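Local structure of low temperature requirement C protein (1Y9I) at residues D27-V32 and L43-C48; Q50-V55 and A152-R157; K58-N63 and V106-S111; N86-D91 and I137-F142. The protein is probably a phosphatidylglycerophosphatase, thought to remove a phosphate from phosphatidylglycerophosphate, and binds calcium and magnesium ions side by side in an all-helical fold. All coordinates share one frame; numbering follows the deposited sequence.

Interaction 1: residues D27-V32 and L43-C48; sequences DIAELV and LELDIC
Leu45 reaches across to Ala29 and Glu30, joining helix 45-56 to the preceding helix 25-36 in an all-helical bundle. One methyl does the touching: Leu45 CD1 lies 3.5 Å from Ala29 CB. The same CD1 stands 3.4 Å from Glu30 OE1. The Leu45 branch is thrown forward because CG sits opposite the backbone N (chi1 -165°). Glu30 crosses it at about a right angle. Its CB starts away from the other helix, but the bend at chi2 (-78°) brings the carboxylate back over the leucine methyl, an oxygen-to-carbon contact; no hydrogen bond links the two segments. Further along, the backbones come closest, with Ala29 CA and Cys48 CA 5.2 Å apart, a spacing that the short side chains at both positions make possible. There Cys48 CB rests 3.6 Å from Ala29 O, so the cysteine packs on the helix backbone as well as on the alanine methyl. Val32 lies between helices: CG2 touches Ala154 of helix 143-160, against which Ile28 and Leu31 pack as well, while its CG1 branch faces the cysteine, Val32 CG1 lying 3.8 Å from Cys48 SG.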
loop_
_atom_site.group_PDB
_atom_site.type_symbol
_atom_site.label_atom_id
_atom_site.label_comp_id
_atom_site.label_asym_id
_atom_site.label_seq_id
_atom_site.Cartn_x
_atom_site.Cartn_y
_atom_site.Cartn_z
ATOM N N ASP A 27 27.324 2.493 -2.482
ATOM C CA ASP A 27 26.777 3.207 -1.333
ATOM C C ASP A 27 25.483 2.519 -0.898
ATOM O O ASP A 27 25.207 2.375 0.298
ATOM C CB ASP A 27 26.501 4.673 -1.685
ATOM C CG ASP A 27 27.751 5.415 -2.138
ATOM O OD1 ASP A 27 28.802 5.269 -1.475
ATOM O OD2 ASP A 27 27.678 6.152 -3.149
ATOM N N ILE A 28 24.691 2.093 -1.876
ATOM C CA ILE A 28 23.438 1.418 -1.575
ATOM C C ILE A 28 23.726 0.008 -1.061
ATOM O O ILE A 28 23.067 -0.469 -0.137
ATOM C CB ILE A 28 22.526 1.324 -2.817
ATOM C CG1 ILE A 28 22.340 2.712 -3.441
ATOM C CG2 ILE A 28 21.161 0.775 -2.408
ATOM C CD1 ILE A 28 21.344 2.742 -4.589
ATOM N N ALA A 29 24.715 -0.649 -1.663
ATOM C CA ALA A 29 25.096 -2.004 -1.261
ATOM C C ALA A 29 25.504 -2.042 0.209
ATOM O O ALA A 29 25.203 -3.005 0.918
ATOM C CB ALA A 29 26.244 -2.510 -2.137
ATOM N N GLU A 30 26.196 -0.996 0.659
ATOM C CA GLU A 30 26.630 -0.897 2.049
ATOM C C GLU A 30 25.424 -0.877 2.990
ATOM O O GLU A 30 25.494 -1.373 4.118
ATOM C CB GLU A 30 27.466 0.371 2.252
ATOM C CG GLU A 30 28.880 0.276 1.704
ATOM C CD GLU A 30 29.808 -0.505 2.617
ATOM O OE1 GLU A 30 29.518 -1.684 2.906
ATOM O OE2 GLU A 30 30.833 0.063 3.050
ATOM N N LEU A 31 24.325 -0.298 2.514
ATOM C CA LEU A 31 23.092 -0.217 3.292
ATOM C C LEU A 31 22.478 -1.605 3.405
ATOM O O LEU A 31 21.952 -1.982 4.450
ATOM C CB LEU A 31 22.086 0.731 2.615
ATOM C CG LEU A 31 22.437 2.221 2.507
ATOM C CD1 LEU A 31 21.280 2.985 1.826
ATOM C CD2 LEU A 31 22.689 2.787 3.890
ATOM N N VAL A 32 22.520 -2.355 2.311
ATOM C CA VAL A 32 21.975 -3.705 2.315
ATOM C C VAL A 32 22.793 -4.534 3.305
ATOM O O VAL A 32 22.250 -5.343 4.053
ATOM C CB VAL A 32 22.065 -4.344 0.917
ATOM C CG1 VAL A 32 21.596 -5.795 0.976
ATOM C CG2 VAL A 32 21.217 -3.549 -0.075
ATOM N N LEU A 43 28.385 -12.225 5.721
ATOM C CA LEU A 43 27.847 -11.587 4.518
ATOM C C LEU A 43 28.824 -10.523 4.026
ATOM O O LEU A 43 29.315 -9.713 4.811
ATOM C CB LEU A 43 26.487 -10.941 4.820
ATOM C CG LEU A 43 25.753 -10.235 3.671
ATOM C CD1 LEU A 43 25.332 -11.252 2.624
ATOM C CD2 LEU A 43 24.529 -9.503 4.218
ATOM N N GLU A 44 29.110 -10.535 2.730
ATOM C CA GLU A 44 30.031 -9.567 2.145
ATOM C C GLU A 44 29.316 -8.635 1.173
ATOM O O GLU A 44 28.183 -8.893 0.760
ATOM C CB GLU A 44 31.186 -10.291 1.444
ATOM C CG GLU A 44 32.071 -11.086 2.399
ATOM C CD GLU A 44 33.221 -11.791 1.696
ATOM O OE1 GLU A 44 32.964 -12.528 0.723
ATOM O OE2 GLU A 44 34.383 -11.612 2.120
ATOM N N LEU A 45 29.996 -7.557 0.803
ATOM C CA LEU A 45 29.438 -6.545 -0.087
ATOM C C LEU A 45 29.032 -6.999 -1.488
ATOM O O LEU A 45 28.017 -6.543 -2.014
ATOM C CB LEU A 45 30.421 -5.379 -0.210
ATOM C CG LEU A 45 29.852 -4.089 -0.806
ATOM C CD1 LEU A 45 28.775 -3.542 0.123
ATOM C CD2 LEU A 45 30.964 -3.067 -0.992
ATOM N N ASP A 46 29.802 -7.897 -2.090
ATOM C CA ASP A 46 29.503 -8.342 -3.450
ATOM C C ASP A 46 28.078 -8.832 -3.696
ATOM O O ASP A 46 27.419 -8.370 -4.630
ATOM C CB ASP A 46 30.485 -9.429 -3.894
ATOM C CG ASP A 46 30.369 -9.740 -5.378
ATOM O OD1 ASP A 46 30.667 -8.846 -6.200
ATOM O OD2 ASP A 46 29.974 -10.872 -5.727
ATOM N N ILE A 47 27.600 -9.770 -2.883
ATOM C CA ILE A 47 26.250 -10.282 -3.080
ATOM C C ILE A 47 25.218 -9.179 -2.823
ATOM O O ILE A 47 24.140 -9.185 -3.408
ATOM C CB ILE A 47 25.955 -11.507 -2.169
ATOM C CG1 ILE A 47 24.564 -12.066 -2.477
ATOM C CG2 ILE A 47 26.035 -11.116 -0.710
ATOM C CD1 ILE A 47 24.408 -12.592 -3.882
ATOM N N CYS A 48 25.553 -8.233 -1.952
ATOM C CA CYS A 48 24.649 -7.124 -1.667
ATOM C C CYS A 48 24.576 -6.258 -2.922
ATOM O O CYS A 48 23.506 -5.801 -3.318
ATOM C CB CYS A 48 25.170 -6.307 -0.479
ATOM S SG CYS A 48 25.111 -7.186 1.116
#

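Interaction 2: residues Q50-V55 and A152-R157; sequences QNVEHV and AAAASR
Arg157 lays its guanidinium flat on the ring of His54, with the two centres 3.6 Å apart and the planes only 2° from parallel. CZ sits above ND1, and NH2 covers the middle of the imidazole. At the guanidinium edge, and in its plane, Asn51 OD1 takes a nearly straight hydrogen bond from Arg157 NH1 at 2.8 Å. Seen from the amide the fit is less regular, the donor standing 47° out of the carbonyl plane. The arginine chain, extended from CG to NE, passes close beside this oxygen, with Arg157 CG 3.1 Å from Asn51 OD1. Face and edge of the cation are thus held by residues one helical turn apart. The scaffold is a crossing of helices 45-56 and 143-160 in the all-helical bundle: the segment axes approach to 8.4 Å, with N-to-C directions 113° apart. Alanines permit this closeness, Asn51 CA and Ala154 CA being 5.1 Å apart. Val55 CG2 presses on the opposite backbone, 3.6 Å from Ala154 N, while Val52 CG2 meets Ala154 CB at 4.0 Å. Farther out, Asn51 ND2 bonds Ile47 O, which fixes the rotation of the amide and turns OD1 to the arginine. A weak bond from His54 ND1 to Gln50 O, 3.0 Å, steadies the imidazole, and Tyr109 packs against both Val55 and Arg157.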
loop_
_atom_site.group_PDB
_atom_site.type_symbol
_atom_site.label_atom_id
_atom_site.label_comp_id
_atom_site.label_asym_id
_atom_site.label_seq_id
_atom_site.Cartn_x
_atom_site.Cartn_y
_atom_site.Cartn_z
ATOM N N GLN A 50 25.046 -7.206 -6.039
ATOM C CA GLN A 50 24.280 -7.917 -7.064
ATOM C C GLN A 50 22.774 -7.752 -6.876
ATOM O O GLN A 50 22.027 -7.632 -7.844
ATOM C CB GLN A 50 24.616 -9.412 -7.045
ATOM C CG GLN A 50 26.035 -9.759 -7.470
ATOM C CD GLN A 50 26.288 -11.254 -7.432
ATOM O OE1 GLN A 50 25.549 -12.032 -8.036
ATOM N NE2 GLN A 50 27.332 -11.664 -6.719
ATOM N N ASN A 51 22.324 -7.771 -5.628
ATOM C CA ASN A 51 20.901 -7.619 -5.362
ATOM C C ASN A 51 20.448 -6.190 -5.655
ATOM O O ASN A 51 19.318 -5.975 -6.091
ATOM C CB ASN A 51 20.583 -8.017 -3.917
ATOM C CG ASN A 51 20.397 -9.525 -3.757
ATOM O OD1 ASN A 51 19.343 -10.072 -4.090
ATOM N ND2 ASN A 51 21.432 -10.203 -3.259
ATOM N N VAL A 52 21.328 -5.218 -5.422
ATOM C CA VAL A 52 20.991 -3.824 -5.711
ATOM C C VAL A 52 20.816 -3.699 -7.223
ATOM O O VAL A 52 19.861 -3.081 -7.699
ATOM C CB VAL A 52 22.104 -2.855 -5.238
ATOM C CG1 VAL A 52 21.843 -1.446 -5.780
ATOM C CG2 VAL A 52 22.155 -2.817 -3.711
ATOM N N GLU A 53 21.733 -4.304 -7.975
ATOM C CA GLU A 53 21.670 -4.271 -9.432
ATOM C C GLU A 53 20.349 -4.844 -9.929
ATOM O O GLU A 53 19.727 -4.285 -10.835
ATOM C CB GLU A 53 22.838 -5.057 -10.044
ATOM C CG GLU A 53 24.208 -4.407 -9.869
ATOM C CD GLU A 53 24.373 -3.138 -10.697
ATOM O OE1 GLU A 53 23.439 -2.792 -11.452
ATOM O OE2 GLU A 53 25.437 -2.489 -10.593
ATOM N N HIS A 54 19.919 -5.957 -9.339
ATOM C CA HIS A 54 18.663 -6.585 -9.733
ATOM C C HIS A 54 17.458 -5.682 -9.495
ATOM O O HIS A 54 16.524 -5.660 -10.297
ATOM C CB HIS A 54 18.455 -7.904 -8.987
ATOM C CG HIS A 54 19.159 -9.069 -9.610
ATOM N ND1 HIS A 54 20.226 -9.701 -9.010
ATOM C CD2 HIS A 54 18.936 -9.727 -10.772
ATOM C CE1 HIS A 54 20.630 -10.701 -9.775
ATOM N NE2 HIS A 54 19.864 -10.738 -10.850
ATOM N N VAL A 55 17.476 -4.942 -8.392
ATOM C CA VAL A 55 16.378 -4.036 -8.083
ATOM C C VAL A 55 16.308 -2.907 -9.120
ATOM O O VAL A 55 15.229 -2.568 -9.617
ATOM C CB VAL A 55 16.545 -3.433 -6.662
ATOM C CG1 VAL A 55 15.500 -2.354 -6.414
ATOM C CG2 VAL A 55 16.400 -4.536 -5.614
ATOM N N ALA A 152 16.237 -1.584 1.035
ATOM C CA ALA A 152 15.278 -2.488 1.655
ATOM C C ALA A 152 14.775 -3.530 0.661
ATOM O O ALA A 152 14.595 -4.695 1.011
ATOM C CB ALA A 152 14.102 -1.695 2.226
ATOM N N ALA A 153 14.529 -3.108 -0.574
ATOM C CA ALA A 153 14.060 -4.034 -1.594
ATOM C C ALA A 153 15.156 -5.058 -1.877
ATOM O O ALA A 153 14.879 -6.257 -2.002
ATOM C CB ALA A 153 13.697 -3.278 -2.874
ATOM N N ALA A 154 16.396 -4.579 -1.976
ATOM C CA ALA A 154 17.542 -5.439 -2.239
ATOM C C ALA A 154 17.733 -6.417 -1.081
ATOM O O ALA A 154 18.056 -7.583 -1.300
ATOM C CB ALA A 154 18.809 -4.590 -2.438
ATOM N N ALA A 155 17.538 -5.941 0.148
ATOM C CA ALA A 155 17.672 -6.800 1.328
ATOM C C ALA A 155 16.603 -7.892 1.307
ATOM O O ALA A 155 16.837 -9.023 1.747
ATOM C CB ALA A 155 17.541 -5.970 2.607
ATOM N N SER A 156 15.425 -7.548 0.796
ATOM C CA SER A 156 14.323 -8.502 0.705
ATOM C C SER A 156 14.626 -9.565 -0.349
ATOM O O SER A 156 14.392 -10.760 -0.132
ATOM C CB SER A 156 13.030 -7.765 0.347
ATOM O OG SER A 156 11.995 -8.686 0.073
ATOM N N ARG A 157 15.152 -9.140 -1.493
ATOM C CA ARG A 157 15.484 -10.102 -2.538
ATOM C C ARG A 157 16.528 -11.080 -1.992
ATOM O O ARG A 157 16.464 -12.286 -2.241
ATOM C CB ARG A 157 16.030 -9.392 -3.781
ATOM C CG ARG A 157 16.365 -10.366 -4.917
ATOM C CD ARG A 157 16.892 -9.662 -6.155
ATOM N NE ARG A 157 17.047 -10.600 -7.267
ATOM C CZ ARG A 157 17.952 -11.574 -7.305
ATOM N NH1 ARG A 157 18.796 -11.738 -6.292
ATOM N NH2 ARG A 157 18.003 -12.397 -8.347
#

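Interaction 3: residues K58-N63 and V106-S111; sequences KREVQN and VNVYGS
The Tyr109 ring is met obliquely by Lys58, whose chain crosses it at about a right angle: Lys58 CE is 3.5 Å from Tyr109 OH, and the touch is confined to the phenol end. Elsewhere the tyrosine packs on Val55, Ala153 and Arg157. A second flat group in the contact, the Glu60 carboxylate, is engaged beyond it, OE1 accepting a hydrogen bond from Ser111 N of a neighbouring subunit. What Glu60 offers locally is its aliphatic stem, with CB 3.9 Å from Val108 CG2 as the two side chains run past each other in opposite directions. Val108 carries most of the contact, and its two methyls divide the work. CG1, placed opposite the backbone N (chi1 -180°), lies 3.6 Å from Lys58 CG; CG2 meets Val61 CG2 at 3.8 Å. The lysine bends at chi2 (-70°), which draws its methylenes over CG1 instead of leading them straight outward. Lys58 is the N-cap residue of helix 59-76, so the start of that helix is docked on the loop between helices 97-106 and 114-123. Around this junction, Val61 also touches helix 45-56, and Tyr109 leans on helix 143-160.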
loop_
_atom_site.group_PDB
_atom_site.type_symbol
_atom_site.label_atom_id
_atom_site.label_comp_id
_atom_site.label_asym_id
_atom_site.label_seq_id
_atom_site.Cartn_x
_atom_site.Cartn_y
_atom_site.Cartn_z
ATOM N N LYS A 58 14.381 -3.238 -12.399
ATOM C CA LYS A 58 12.921 -3.252 -12.369
ATOM C C LYS A 58 12.342 -1.948 -12.898
ATOM O O LYS A 58 12.681 -0.871 -12.419
ATOM C CB LYS A 58 12.421 -3.479 -10.938
ATOM C CG LYS A 58 12.733 -4.852 -10.369
ATOM C CD LYS A 58 11.920 -5.933 -11.054
ATOM C CE LYS A 58 12.132 -7.279 -10.382
ATOM N NZ LYS A 58 11.234 -8.328 -10.937
ATOM N N ARG A 59 11.457 -2.056 -13.883
ATOM C CA ARG A 59 10.823 -0.889 -14.474
ATOM C C ARG A 59 10.101 -0.063 -13.403
ATOM O O ARG A 59 10.160 1.163 -13.412
ATOM C CB ARG A 59 9.824 -1.328 -15.553
ATOM C CG ARG A 59 9.350 -0.202 -16.459
ATOM C CD ARG A 59 8.284 -0.689 -17.428
ATOM N NE ARG A 59 7.986 0.303 -18.458
ATOM C CZ ARG A 59 8.780 0.569 -19.491
ATOM N NH1 ARG A 59 9.925 -0.088 -19.637
ATOM N NH2 ARG A 59 8.435 1.496 -20.375
ATOM N N GLU A 60 9.424 -0.744 -12.482
ATOM C CA GLU A 60 8.685 -0.075 -11.405
ATOM C C GLU A 60 9.622 0.831 -10.593
ATOM O O GLU A 60 9.260 1.946 -10.197
ATOM C CB GLU A 60 8.057 -1.133 -10.489
ATOM C CG GLU A 60 7.051 -0.629 -9.475
ATOM C CD GLU A 60 5.649 -0.474 -10.047
ATOM O OE1 GLU A 60 4.686 -0.442 -9.250
ATOM O OE2 GLU A 60 5.509 -0.378 -11.285
ATOM N N VAL A 61 10.827 0.335 -10.339
ATOM C CA VAL A 61 11.823 1.085 -9.584
ATOM C C VAL A 61 12.340 2.265 -10.406
ATOM O O VAL A 61 12.478 3.369 -9.906
ATOM C CB VAL A 61 13.002 0.170 -9.191
ATOM C CG1 VAL A 61 14.132 0.985 -8.568
ATOM C CG2 VAL A 61 12.507 -0.887 -8.213
ATOM N N GLN A 62 12.607 2.026 -11.680
ATOM C CA GLN A 62 13.114 3.086 -12.538
ATOM C C GLN A 62 12.145 4.263 -12.630
ATOM O O GLN A 62 12.561 5.426 -12.582
ATOM C CB GLN A 62 13.411 2.509 -13.916
ATOM C CG GLN A 62 14.521 1.472 -13.882
ATOM C CD GLN A 62 14.481 0.549 -15.074
ATOM O OE1 GLN A 62 13.774 0.810 -16.042
ATOM N NE2 GLN A 62 15.247 -0.541 -15.014
ATOM N N ASN A 63 10.857 3.963 -12.746
ATOM C CA ASN A 63 9.844 5.008 -12.830
ATOM C C ASN A 63 9.845 5.878 -11.582
ATOM O O ASN A 63 9.731 7.100 -11.670
ATOM C CB ASN A 63 8.449 4.397 -13.036
ATOM C CG ASN A 63 8.260 3.838 -14.439
ATOM O OD1 ASN A 63 8.818 4.360 -15.399
ATOM N ND2 ASN A 63 7.449 2.790 -14.563
ATOM N N VAL A 106 9.964 -0.530 -2.602
ATOM C CA VAL A 106 10.021 -1.631 -1.643
ATOM C C VAL A 106 9.106 -2.777 -2.069
ATOM O O VAL A 106 9.483 -3.957 -2.017
ATOM C CB VAL A 106 9.568 -1.170 -0.242
ATOM C CG1 VAL A 106 9.575 -2.355 0.725
ATOM C CG2 VAL A 106 10.478 -0.069 0.264
ATOM N N ASN A 107 7.893 -2.424 -2.480
ATOM C CA ASN A 107 6.904 -3.417 -2.876
ATOM C C ASN A 107 7.299 -4.378 -3.979
ATOM O O ASN A 107 6.713 -5.456 -4.086
ATOM C CB ASN A 107 5.596 -2.724 -3.250
ATOM C CG ASN A 107 4.642 -2.653 -2.084
ATOM O OD1 ASN A 107 3.915 -1.670 -1.911
ATOM N ND2 ASN A 107 4.633 -3.705 -1.271
ATOM N N VAL A 108 8.278 -4.004 -4.798
ATOM C CA VAL A 108 8.704 -4.888 -5.876
ATOM C C VAL A 108 9.146 -6.241 -5.326
ATOM O O VAL A 108 9.110 -7.251 -6.034
ATOM C CB VAL A 108 9.850 -4.262 -6.701
ATOM C CG1 VAL A 108 10.258 -5.200 -7.814
ATOM C CG2 VAL A 108 9.392 -2.940 -7.294
ATOM N N TYR A 109 9.573 -6.266 -4.066
ATOM C CA TYR A 109 9.968 -7.525 -3.451
ATOM C C TYR A 109 9.130 -7.883 -2.225
ATOM O O TYR A 109 9.546 -8.674 -1.380
ATOM C CB TYR A 109 11.469 -7.523 -3.131
ATOM C CG TYR A 109 12.303 -7.778 -4.369
ATOM C CD1 TYR A 109 12.309 -9.035 -4.976
ATOM C CD2 TYR A 109 13.026 -6.751 -4.978
ATOM C CE1 TYR A 109 13.005 -9.265 -6.159
ATOM C CE2 TYR A 109 13.729 -6.972 -6.166
ATOM C CZ TYR A 109 13.710 -8.232 -6.747
ATOM O OH TYR A 109 14.381 -8.460 -7.928
ATOM N N GLY A 110 7.944 -7.287 -2.130
ATOM C CA GLY A 110 7.039 -7.621 -1.043
ATOM C C GLY A 110 7.117 -6.904 0.289
ATOM O O GLY A 110 8.048 -6.142 0.575
ATOM N N SER A 111 6.115 -7.185 1.114
ATOM C CA SER A 111 5.972 -6.587 2.431
ATOM C C SER A 111 7.091 -6.881 3.422
ATOM O O SER A 111 7.252 -6.149 4.398
ATOM C CB SER A 111 4.642 -7.020 3.041
ATOM O OG SER A 111 4.566 -8.434 3.088
#

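Interaction 4: residues N86-D91 and I137-F142; sequences NIISAD and IAVHTF. With MG (magnesium ion), chain F.
Thr141, a ligand of the magnesium half of a two-metal site, hydrogen-bonds to Ile88 at the C-terminal end of helix 84-89. The residue faces two ways. Its backbone O binds the magnesium ion at 2.0 Å, and its hydroxyl OG1, set opposite the carbonyl carbon (chi1 -62°), donates to Ile88 O at a short 2.5 Å. The donor is tilted 16° from the carbonyl plane of Ile88. That same oxygen accepts Asp91 N at 3.1 Å, part of the Schellman motif in which Asp91, with positive phi, ends the helix; two donors therefore grip one helix-end carbonyl. Apolar groups flank the bond. Ile88 CD1 comes up in the plane of the Phe142 ring, at its edge, 3.9 Å from CE2. Val139 CG2 lies 3.9 Å from Ser89 CA, against the helix backbone. Two waters, with Asp98, Asp144 and Asp145, complete six ligands on the magnesium. Asp98 also binds the calcium ion, and the Asp91 side chain is about 4 Å from that second metal. From the second shell, Asp91 OD1 takes a weak hydrogen bond from one magnesium-bound water, 2.8 Å away, while OD2 is held by His134 NE2. Phe142 N is anchored on Asp72. The bond from OG1 to the helix end probably helps to position the threonine carbonyl on the metal, and the Asp91 carboxylate may help to orient and polarise a metal-bound water without itself touching the magnesium.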
loop_
_atom_site.group_PDB
_atom_site.type_symbol
_atom_site.label_atom_id
_atom_site.label_comp_id
_atom_site.label_asym_id
_atom_site.label_seq_id
_atom_site.Cartn_x
_atom_site.Cartn_y
_atom_site.Cartn_z
ATOM N N ASN A 86 8.020 25.300 -1.280
ATOM C CA ASN A 86 8.543 25.384 0.084
ATOM C C ASN A 86 8.440 24.041 0.805
ATOM O O ASN A 86 9.341 23.657 1.548
ATOM C CB ASN A 86 7.791 26.431 0.911
ATOM C CG ASN A 86 8.036 27.850 0.436
ATOM O OD1 ASN A 86 9.128 28.186 -0.021
ATOM N ND2 ASN A 86 7.021 28.698 0.567
ATOM N N ILE A 87 7.338 23.336 0.581
ATOM C CA ILE A 87 7.106 22.051 1.233
ATOM C C ILE A 87 8.185 21.019 0.904
ATOM O O ILE A 87 8.751 20.393 1.803
ATOM C CB ILE A 87 5.715 21.501 0.850
ATOM C CG1 ILE A 87 4.636 22.415 1.428
ATOM C CG2 ILE A 87 5.545 20.069 1.359
ATOM C CD1 ILE A 87 3.226 22.068 0.989
ATOM N N ILE A 88 8.478 20.854 -0.380
ATOM C CA ILE A 88 9.488 19.897 -0.813
ATOM C C ILE A 88 10.919 20.343 -0.495
ATOM O O ILE A 88 11.724 19.552 -0.006
ATOM C CB ILE A 88 9.356 19.612 -2.335
ATOM C CG1 ILE A 88 8.054 18.844 -2.601
ATOM C CG2 ILE A 88 10.555 18.827 -2.838
ATOM C CD1 ILE A 88 7.761 18.590 -4.074
ATOM N N SER A 89 11.242 21.608 -0.746
ATOM C CA SER A 89 12.602 22.059 -0.476
ATOM C C SER A 89 12.930 22.048 1.019
ATOM O O SER A 89 14.083 21.870 1.398
ATOM C CB SER A 89 12.839 23.457 -1.073
ATOM O OG SER A 89 12.060 24.441 -0.423
ATOM N N ALA A 90 11.914 22.208 1.864
ATOM C CA ALA A 90 12.119 22.220 3.309
ATOM C C ALA A 90 11.926 20.843 3.941
ATOM O O ALA A 90 12.016 20.697 5.165
ATOM C CB ALA A 90 11.171 23.215 3.959
ATOM N N ASP A 91 11.648 19.843 3.107
ATOM C CA ASP A 91 11.431 18.477 3.581
ATOM C C ASP A 91 10.445 18.455 4.753
ATOM O O ASP A 91 10.707 17.842 5.791
ATOM C CB ASP A 91 12.771 17.858 3.994
ATOM C CG ASP A 91 12.685 16.354 4.218
ATOM O OD1 ASP A 91 11.619 15.758 3.942
ATOM O OD2 ASP A 91 13.696 15.766 4.662
ATOM N N ILE A 137 20.498 24.421 0.102
ATOM C CA ILE A 137 20.646 24.533 -1.347
ATOM C C ILE A 137 20.312 23.207 -2.032
ATOM O O ILE A 137 19.606 23.180 -3.040
ATOM C CB ILE A 137 22.084 24.955 -1.747
ATOM C CG1 ILE A 137 23.104 23.977 -1.163
ATOM C CG2 ILE A 137 22.366 26.370 -1.255
ATOM C CD1 ILE A 137 24.539 24.288 -1.536
ATOM N N ALA A 138 20.821 22.110 -1.479
ATOM C CA ALA A 138 20.560 20.791 -2.042
ATOM C C ALA A 138 19.262 20.232 -1.467
ATOM O O ALA A 138 18.979 20.383 -0.280
ATOM C CB ALA A 138 21.718 19.848 -1.735
ATOM N N VAL A 139 18.473 19.592 -2.319
ATOM C CA VAL A 139 17.204 19.003 -1.901
ATOM C C VAL A 139 17.227 17.509 -2.226
ATOM O O VAL A 139 17.478 17.120 -3.363
ATOM C CB VAL A 139 16.019 19.682 -2.630
ATOM C CG1 VAL A 139 14.707 19.030 -2.230
ATOM C CG2 VAL A 139 15.986 21.164 -2.285
ATOM N N HIS A 140 16.981 16.679 -1.218
ATOM C CA HIS A 140 16.983 15.229 -1.394
ATOM C C HIS A 140 15.750 14.628 -0.730
ATOM O O HIS A 140 15.774 13.494 -0.249
ATOM C CB HIS A 140 18.249 14.626 -0.777
ATOM C CG HIS A 140 19.514 15.035 -1.469
ATOM N ND1 HIS A 140 19.829 14.625 -2.747
ATOM C CD2 HIS A 140 20.542 15.815 -1.059
ATOM C CE1 HIS A 140 20.997 15.136 -3.095
ATOM N NE2 HIS A 140 21.450 15.861 -2.089
ATOM N N THR A 141 14.679 15.408 -0.709
ATOM C CA THR A 141 13.420 15.007 -0.113
ATOM C C THR A 141 12.932 13.658 -0.648
ATOM O O THR A 141 12.470 12.808 0.116
ATOM C CB THR A 141 12.364 16.090 -0.365
ATOM O OG1 THR A 141 12.792 17.305 0.269
ATOM C CG2 THR A 141 11.009 15.673 0.189
ATOM N N PHE A 142 13.037 13.460 -1.954
ATOM C CA PHE A 142 12.603 12.199 -2.555
ATOM C C PHE A 142 13.725 11.172 -2.641
ATOM O O PHE A 142 13.496 9.973 -2.465
ATOM C CB PHE A 142 12.051 12.450 -3.952
ATOM C CG PHE A 142 10.679 13.024 -3.951
ATOM C CD1 PHE A 142 9.567 12.190 -3.990
ATOM C CD2 PHE A 142 10.489 14.402 -3.858
ATOM C CE1 PHE A 142 8.281 12.718 -3.930
ATOM C CE2 PHE A 142 9.202 14.939 -3.796
ATOM C CZ PHE A 142 8.100 14.095 -3.832
HETATM MG MG MG F . 12.046 12.123 1.981
HETATM O O HOH W 1 13.014 13.469 3.057
HETATM O O HOH W 2 11.881 10.859 3.622
#

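From the N terminus, interaction 1 comes first and closes a short span of ten residues, the end of helix 25-36 and most of the turn that leads to helix 45-56. Helix 45-56 then enters interaction 2, which brings it to helix 143-160 and spans 96 residues. Interactions 3 and 4 both lie within that span, and their segments alternate, so their loops cross. Interactions 1 and 2 touch directly through Val32, Val52 and Ala154. Interaction 3 joins the same neighbourhood, Ser156 OG lying 2.8 Å from Tyr109 O in a probable hydrogen bond. Interaction 4 stands apart, its centre about 23 Å from that of interaction 3, on the other side of the chain's centre, where helix 84-89 meets the metal-binding loop before helix 143-160.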